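Local coordinates for geranylgeranyl pyrophosphate synthetase (Pyrococcus horikoshii, PDB 1WY0), which probably condenses isopentenyl pyrophosphate with allylic pyrophosphates to build the twenty-carbon chain of geranylgeranyl pyrophosphate, at residues 212-217 with 306-311; 237-242 with 262-268. One frame throughout, in Å; residues are numbered along the deposited sequence.

Contact 1: residues 212-217 with 306-311; sequences IAFQIW and IAKDMI
Ala213 and Ala307 meet where two antiparallel helices, 197-224 and 299-315, pack in the all-helical fold of the polyprenyl synthetases. The segment axes approach to 8.7 Å at 155° between their N-to-C directions, and the two alanines suit this spacing because each offers just a methyl: CA to CA they lie 4.5 Å apart. Ala213 CB points into the opposite helix and is 3.5 Å from the carbonyl Ala307 O, with the chain end Ile311 CD1 at 3.7 Å and Met310 CB flanking it.

Ile216 supplies a branched filler beside this pair. With CG1 turned beside the backbone N (chi1 -67°), CG2 is left anti to that N and rests on Ala307 CB at 3.9 Å, while the extended CG1-CD1 arm reaches Ile306 CG2 at 4.1 Å and approaches Met310 SD from across the methionine chain. Trp217 meets another side of Ala307, its indole CE3 4.3 Å from Ala307 CB. The ring also nears the aliphatic part of Lys308, whose ammonium group pairs with Glu305, and the indole NH is bonded to Arg340 O near the C terminus. Apolar groups of several sizes, from alanine methyls to the indole and the methionine, make up the contact.

Beyond it, Tyr170 of helix 167-193 packs on Ile216, and Met171 and Ser175 of the same helix on Ile212, while Leu245 of helix 245-253 touches both Ile216 and Ile306.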
loop_
_atom_site.group_PDB
_atom_site.type_symbol
_atom_site.label_atom_id
_atom_site.label_comp_id
_atom_site.label_asym_id
_atom_site.label_seq_id
_atom_site.Cartn_x
_atom_site.Cartn_y
_atom_site.Cartn_z
ATOM N N ILE A 212 20.343 -2.052 10.214
ATOM C CA ILE A 212 20.053 -2.588 11.536
ATOM C C ILE A 212 20.772 -1.828 12.649
ATOM O O ILE A 212 20.150 -1.449 13.643
ATOM C CB ILE A 212 20.393 -4.100 11.600
ATOM C CG1 ILE A 212 19.338 -4.887 10.816
ATOM C CG2 ILE A 212 20.442 -4.582 13.036
ATOM C CD1 ILE A 212 19.571 -6.392 10.768
ATOM N N ALA A 213 22.066 -1.583 12.477
ATOM C CA ALA A 213 22.851 -0.876 13.489
ATOM C C ALA A 213 22.350 0.541 13.766
ATOM O O ALA A 213 22.432 1.022 14.890
ATOM C CB ALA A 213 24.321 -0.836 13.078
ATOM N N PHE A 214 21.857 1.216 12.735
ATOM C CA PHE A 214 21.196 2.510 12.799
ATOM C C PHE A 214 20.216 2.568 13.969
ATOM O O PHE A 214 20.356 3.359 14.893
ATOM C CB PHE A 214 20.450 2.733 11.484
ATOM C CG PHE A 214 19.647 3.998 11.559
ATOM C CD1 PHE A 214 20.293 5.209 11.785
ATOM C CD2 PHE A 214 18.273 3.959 11.394
ATOM C CE1 PHE A 214 19.556 6.382 11.838
ATOM C CE2 PHE A 214 17.541 5.142 11.446
ATOM C CZ PHE A 214 18.178 6.357 11.666
ATOM N N GLN A 215 19.222 1.707 13.785
ATOM C CA GLN A 215 18.120 1.635 14.728
ATOM C C GLN A 215 18.607 1.252 16.126
ATOM O O GLN A 215 18.192 1.851 17.114
ATOM C CB GLN A 215 17.063 0.637 14.247
ATOM C CG GLN A 215 15.801 0.665 15.096
ATOM C CD GLN A 215 15.191 2.058 15.146
ATOM O OE1 GLN A 215 14.815 2.614 14.114
ATOM N NE2 GLN A 215 15.111 2.634 16.341
ATOM N N ILE A 216 19.492 0.265 16.212
ATOM C CA ILE A 216 20.017 -0.157 17.509
ATOM C C ILE A 216 20.715 0.999 18.222
ATOM O O ILE A 216 20.569 1.166 19.431
ATOM C CB ILE A 216 21.032 -1.321 17.370
ATOM C CG1 ILE A 216 20.324 -2.591 16.889
ATOM C CG2 ILE A 216 21.725 -1.572 18.723
ATOM C CD1 ILE A 216 21.292 -3.668 16.415
ATOM N N TRP A 217 21.472 1.794 17.475
ATOM C CA TRP A 217 22.176 2.929 18.057
ATOM C C TRP A 217 21.192 4.015 18.505
ATOM O O TRP A 217 21.441 4.726 19.483
ATOM C CB TRP A 217 23.181 3.501 17.048
ATOM C CG TRP A 217 24.118 4.505 17.648
ATOM C CD1 TRP A 217 24.111 5.860 17.460
ATOM C CD2 TRP A 217 25.201 4.231 18.546
ATOM N NE1 TRP A 217 25.127 6.446 18.186
ATOM C CE2 TRP A 217 25.810 5.467 18.861
ATOM C CE3 TRP A 217 25.717 3.058 19.114
ATOM C CZ2 TRP A 217 26.910 5.566 19.721
ATOM C CZ3 TRP A 217 26.816 3.153 19.970
ATOM C CH2 TRP A 217 27.399 4.404 20.265
ATOM N N ILE A 306 27.095 -4.529 19.645
ATOM C CA ILE A 306 26.520 -5.203 18.495
ATOM C C ILE A 306 26.447 -4.232 17.328
ATOM O O ILE A 306 26.809 -4.568 16.200
ATOM C CB ILE A 306 25.109 -5.723 18.803
ATOM C CG1 ILE A 306 25.206 -6.933 19.726
ATOM C CG2 ILE A 306 24.386 -6.077 17.522
ATOM C CD1 ILE A 306 26.209 -7.980 19.252
ATOM N N ALA A 307 25.982 -3.020 17.612
ATOM C CA ALA A 307 25.863 -1.992 16.587
ATOM C C ALA A 307 27.225 -1.676 15.967
ATOM O O ALA A 307 27.356 -1.615 14.741
ATOM C CB ALA A 307 25.255 -0.732 17.186
ATOM N N LYS A 308 28.235 -1.478 16.813
ATOM C CA LYS A 308 29.579 -1.173 16.324
ATOM C C LYS A 308 30.145 -2.322 15.495
ATOM O O LYS A 308 30.753 -2.100 14.447
ATOM C CB LYS A 308 30.515 -0.856 17.493
ATOM C CG LYS A 308 30.544 0.620 17.868
ATOM C CD LYS A 308 30.510 0.815 19.373
ATOM C CE LYS A 308 31.906 1.032 19.932
ATOM N NZ LYS A 308 31.984 0.702 21.390
ATOM N N ASP A 309 29.945 -3.551 15.957
ATOM C CA ASP A 309 30.440 -4.696 15.213
ATOM C C ASP A 309 29.826 -4.742 13.817
ATOM O O ASP A 309 30.536 -4.900 12.825
ATOM C CB ASP A 309 30.136 -5.995 15.958
ATOM C CG ASP A 309 30.950 -6.142 17.229
ATOM O OD1 ASP A 309 31.951 -5.405 17.388
ATOM O OD2 ASP A 309 30.598 -7.004 18.067
ATOM N N MET A 310 28.511 -4.589 13.734
ATOM C CA MET A 310 27.834 -4.617 12.442
ATOM C C MET A 310 28.376 -3.524 11.526
ATOM O O MET A 310 28.467 -3.697 10.313
ATOM C CB MET A 310 26.330 -4.441 12.645
ATOM C CG MET A 310 25.652 -5.685 13.176
ATOM S SD MET A 310 23.988 -5.368 13.749
ATOM C CE MET A 310 23.112 -5.413 12.208
ATOM N N ILE A 311 28.724 -2.388 12.120
ATOM C CA ILE A 311 29.283 -1.275 11.372
ATOM C C ILE A 311 30.655 -1.691 10.840
ATOM O O ILE A 311 30.985 -1.453 9.679
ATOM C CB ILE A 311 29.446 -0.034 12.275
ATOM C CG1 ILE A 311 28.084 0.619 12.508
ATOM C CG2 ILE A 311 30.410 0.954 11.646
ATOM C CD1 ILE A 311 27.209 0.692 11.268
#

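Contact 2: residues 237-242 with 262-268; sequences DIRKGK and FLKIFGK
The Schellman motif that ends helix 236-240 is where Phe266 and Gly267 dock, just past the end of helix 256-264. Gly267 N donates to Ile238 O at 2.8 Å, with an N-H...O angle of 154° and the donor nearly in line with the carbonyl. Ile238 O also receives a weak bond from Gly241 N, so a carbonyl at the helix end has two donors.

In the motif itself Lys242 N reaches back to Asp237 O at 2.9 Å, and Gly241 is the C-prime residue. Glycine suits the place both for the positive phi and because a CB would run into Gly267, whose CA lies 3.5 Å from Gly241 CA. Gly267, also at positive phi, sets its CA 3.3 Å from Arg239 O in a CA-H...O contact.

Phe266 has CG anti to its N (chi1 -175°), which carries the ring over the helix end. One face takes a CH-pi contact from Gly241 CA, 3.6 Å from the ring centroid; the opposite face has Phe262 CE2 above it, displaced toward the rim of the Phe266 ring. At the ring edge Ile238 CG2 lies 4.0 Å from Phe266 CD1. Replacing this phenylalanine with alanine would probably leave Gly241 CA and Phe262 without the flat surface between them and open a gap beside Ile238.

Lys240 NZ pairs with Asp237 OD1 at 2.7 Å, while Lys242 NZ pairs with Asp219, part of the second aspartate-rich (DDxxD) motif of the family, on helix 197-224.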
loop_
_atom_site.group_PDB
_atom_site.type_symbol
_atom_site.label_atom_id
_atom_site.label_comp_id
_atom_site.label_asym_id
_atom_site.label_seq_id
_atom_site.Cartn_x
_atom_site.Cartn_y
_atom_site.Cartn_z
ATOM N N ASP A 237 11.655 5.407 25.482
ATOM C CA ASP A 237 11.395 4.074 24.956
ATOM C C ASP A 237 10.997 3.155 26.113
ATOM O O ASP A 237 10.322 2.145 25.910
ATOM C CB ASP A 237 12.628 3.498 24.251
ATOM C CG ASP A 237 12.836 4.071 22.855
ATOM O OD1 ASP A 237 11.902 4.699 22.308
ATOM O OD2 ASP A 237 13.932 3.874 22.295
ATOM N N ILE A 238 11.417 3.499 27.327
ATOM C CA ILE A 238 11.069 2.689 28.493
ATOM C C ILE A 238 9.613 2.958 28.850
ATOM O O ILE A 238 8.839 2.046 29.154
ATOM C CB ILE A 238 11.921 3.053 29.728
ATOM C CG1 ILE A 238 13.409 2.842 29.436
ATOM C CG2 ILE A 238 11.481 2.208 30.923
ATOM C CD1 ILE A 238 13.777 1.400 29.168
ATOM N N ARG A 239 9.255 4.234 28.812
ATOM C CA ARG A 239 7.889 4.651 29.082
ATOM C C ARG A 239 6.960 4.102 28.007
ATOM O O ARG A 239 5.777 3.862 28.213
ATOM C CB ARG A 239 7.837 6.180 29.074
ATOM C CG ARG A 239 8.691 6.814 30.174
ATOM C CD ARG A 239 7.931 7.915 30.925
ATOM N NE ARG A 239 8.709 9.158 30.953
ATOM C CZ ARG A 239 8.471 10.060 29.981
ATOM N NH1 ARG A 239 7.566 9.810 29.051
ATOM N NH2 ARG A 239 9.157 11.206 29.958
ATOM N N LYS A 240 7.544 3.949 26.805
ATOM C CA LYS A 240 6.774 3.433 25.680
ATOM C C LYS A 240 6.615 1.914 25.756
ATOM O O LYS A 240 5.757 1.314 25.119
ATOM C CB LYS A 240 7.519 3.794 24.395
ATOM C CG LYS A 240 6.862 4.953 23.647
ATOM C CD LYS A 240 7.895 5.830 22.932
ATOM C CE LYS A 240 8.377 5.207 21.616
ATOM N NZ LYS A 240 9.680 5.766 21.259
ATOM N N GLY A 241 7.504 1.288 26.542
ATOM C CA GLY A 241 7.564 -0.162 26.505
ATOM C C GLY A 241 7.964 -0.635 25.108
ATOM O O GLY A 241 7.394 -1.566 24.552
ATOM N N LYS A 242 8.952 -0.003 24.489
ATOM C CA LYS A 242 9.374 -0.394 23.152
ATOM C C LYS A 242 10.339 -1.572 23.208
ATOM O O LYS A 242 11.237 -1.594 24.040
ATOM C CB LYS A 242 10.054 0.787 22.462
ATOM C CG LYS A 242 10.326 0.586 20.997
ATOM C CD LYS A 242 11.381 1.582 20.515
ATOM C CE LYS A 242 11.555 1.514 19.020
ATOM N NZ LYS A 242 12.728 2.336 18.601
ATOM N N PHE A 262 11.232 -4.569 36.737
ATOM C CA PHE A 262 11.362 -3.854 35.476
ATOM C C PHE A 262 10.026 -3.794 34.726
ATOM O O PHE A 262 9.681 -2.817 34.072
ATOM C CB PHE A 262 12.394 -4.605 34.637
ATOM C CG PHE A 262 12.623 -3.876 33.348
ATOM C CD1 PHE A 262 13.413 -2.732 33.339
ATOM C CD2 PHE A 262 12.116 -4.388 32.166
ATOM C CE1 PHE A 262 13.702 -2.105 32.137
ATOM C CE2 PHE A 262 12.412 -3.754 30.964
ATOM C CZ PHE A 262 13.205 -2.614 30.945
ATOM N N LEU A 263 9.280 -4.912 34.809
ATOM C CA LEU A 263 8.019 -4.987 34.078
ATOM C C LEU A 263 6.939 -4.082 34.675
ATOM O O LEU A 263 6.044 -3.596 33.994
ATOM C CB LEU A 263 7.550 -6.443 34.066
ATOM C CG LEU A 263 8.048 -7.203 32.834
ATOM C CD1 LEU A 263 7.431 -8.597 32.720
ATOM C CD2 LEU A 263 7.727 -6.485 31.523
ATOM N N LYS A 264 7.006 -3.890 36.003
ATOM C CA LYS A 264 6.075 -2.954 36.610
ATOM C C LYS A 264 6.261 -1.551 36.021
ATOM O O LYS A 264 5.317 -0.863 35.653
ATOM C CB LYS A 264 6.320 -2.931 38.116
ATOM C CG LYS A 264 5.543 -4.028 38.849
ATOM C CD LYS A 264 5.380 -3.724 40.337
ATOM C CE LYS A 264 6.336 -4.550 41.203
ATOM N NZ LYS A 264 6.601 -3.840 42.450
ATOM N N ILE A 265 7.541 -1.131 35.961
ATOM C CA ILE A 265 7.833 0.232 35.526
ATOM C C ILE A 265 8.231 0.311 34.047
ATOM O O ILE A 265 8.978 1.185 33.625
ATOM C CB ILE A 265 8.974 0.774 36.389
ATOM C CG1 ILE A 265 10.196 -0.140 36.276
ATOM C CG2 ILE A 265 8.543 0.807 37.866
ATOM C CD1 ILE A 265 11.343 0.312 37.176
ATOM N N PHE A 266 7.731 -0.659 33.254
ATOM C CA PHE A 266 8.021 -0.722 31.827
ATOM C C PHE A 266 6.757 -0.522 30.988
ATOM O O PHE A 266 5.778 -1.247 31.111
ATOM C CB PHE A 266 8.637 -2.088 31.524
ATOM C CG PHE A 266 9.071 -2.144 30.089
ATOM C CD1 PHE A 266 9.982 -1.210 29.611
ATOM C CD2 PHE A 266 8.561 -3.121 29.250
ATOM C CE1 PHE A 266 10.386 -1.260 28.284
ATOM C CE2 PHE A 266 8.972 -3.164 27.920
ATOM C CZ PHE A 266 9.884 -2.237 27.433
ATOM N N GLY A 267 6.756 0.494 30.110
ATOM C CA GLY A 267 5.599 0.702 29.248
ATOM C C GLY A 267 4.346 1.071 30.048
ATOM O O GLY A 267 3.225 0.775 29.655
ATOM N N LYS A 268 4.548 1.733 31.184
ATOM C CA LYS A 268 3.436 2.148 32.037
ATOM C C LYS A 268 3.044 3.600 31.759
ATOM O O LYS A 268 3.811 4.362 31.163
ATOM C CB LYS A 268 3.818 1.996 33.514
ATOM C CG LYS A 268 2.736 2.449 34.491
ATOM C CD LYS A 268 3.242 2.433 35.929
ATOM C CE LYS A 268 4.449 3.355 36.106
ATOM N NZ LYS A 268 5.031 3.285 37.477
#

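From the N terminus, the chain first enters contact 1 through helix 197-224, at 212-217. It then makes contact 2's first segment, 237-242, and passes through helices 245-253 and 256-264 before 262-268 closes that short loop of 19 intervening residues. After an unmodelled stretch, 269-281, and helix 283-296, it returns in helix 299-315 to close contact 1 at 306-311, so contact 2 is nested inside contact 1. Their centres lie 23 Å apart, yet the two touch through Gln215 and Lys242, which share Asp219 as a partner. Contact 1 ties two long helices of the body; contact 2 joins two short helix ends farther from the chain's centre.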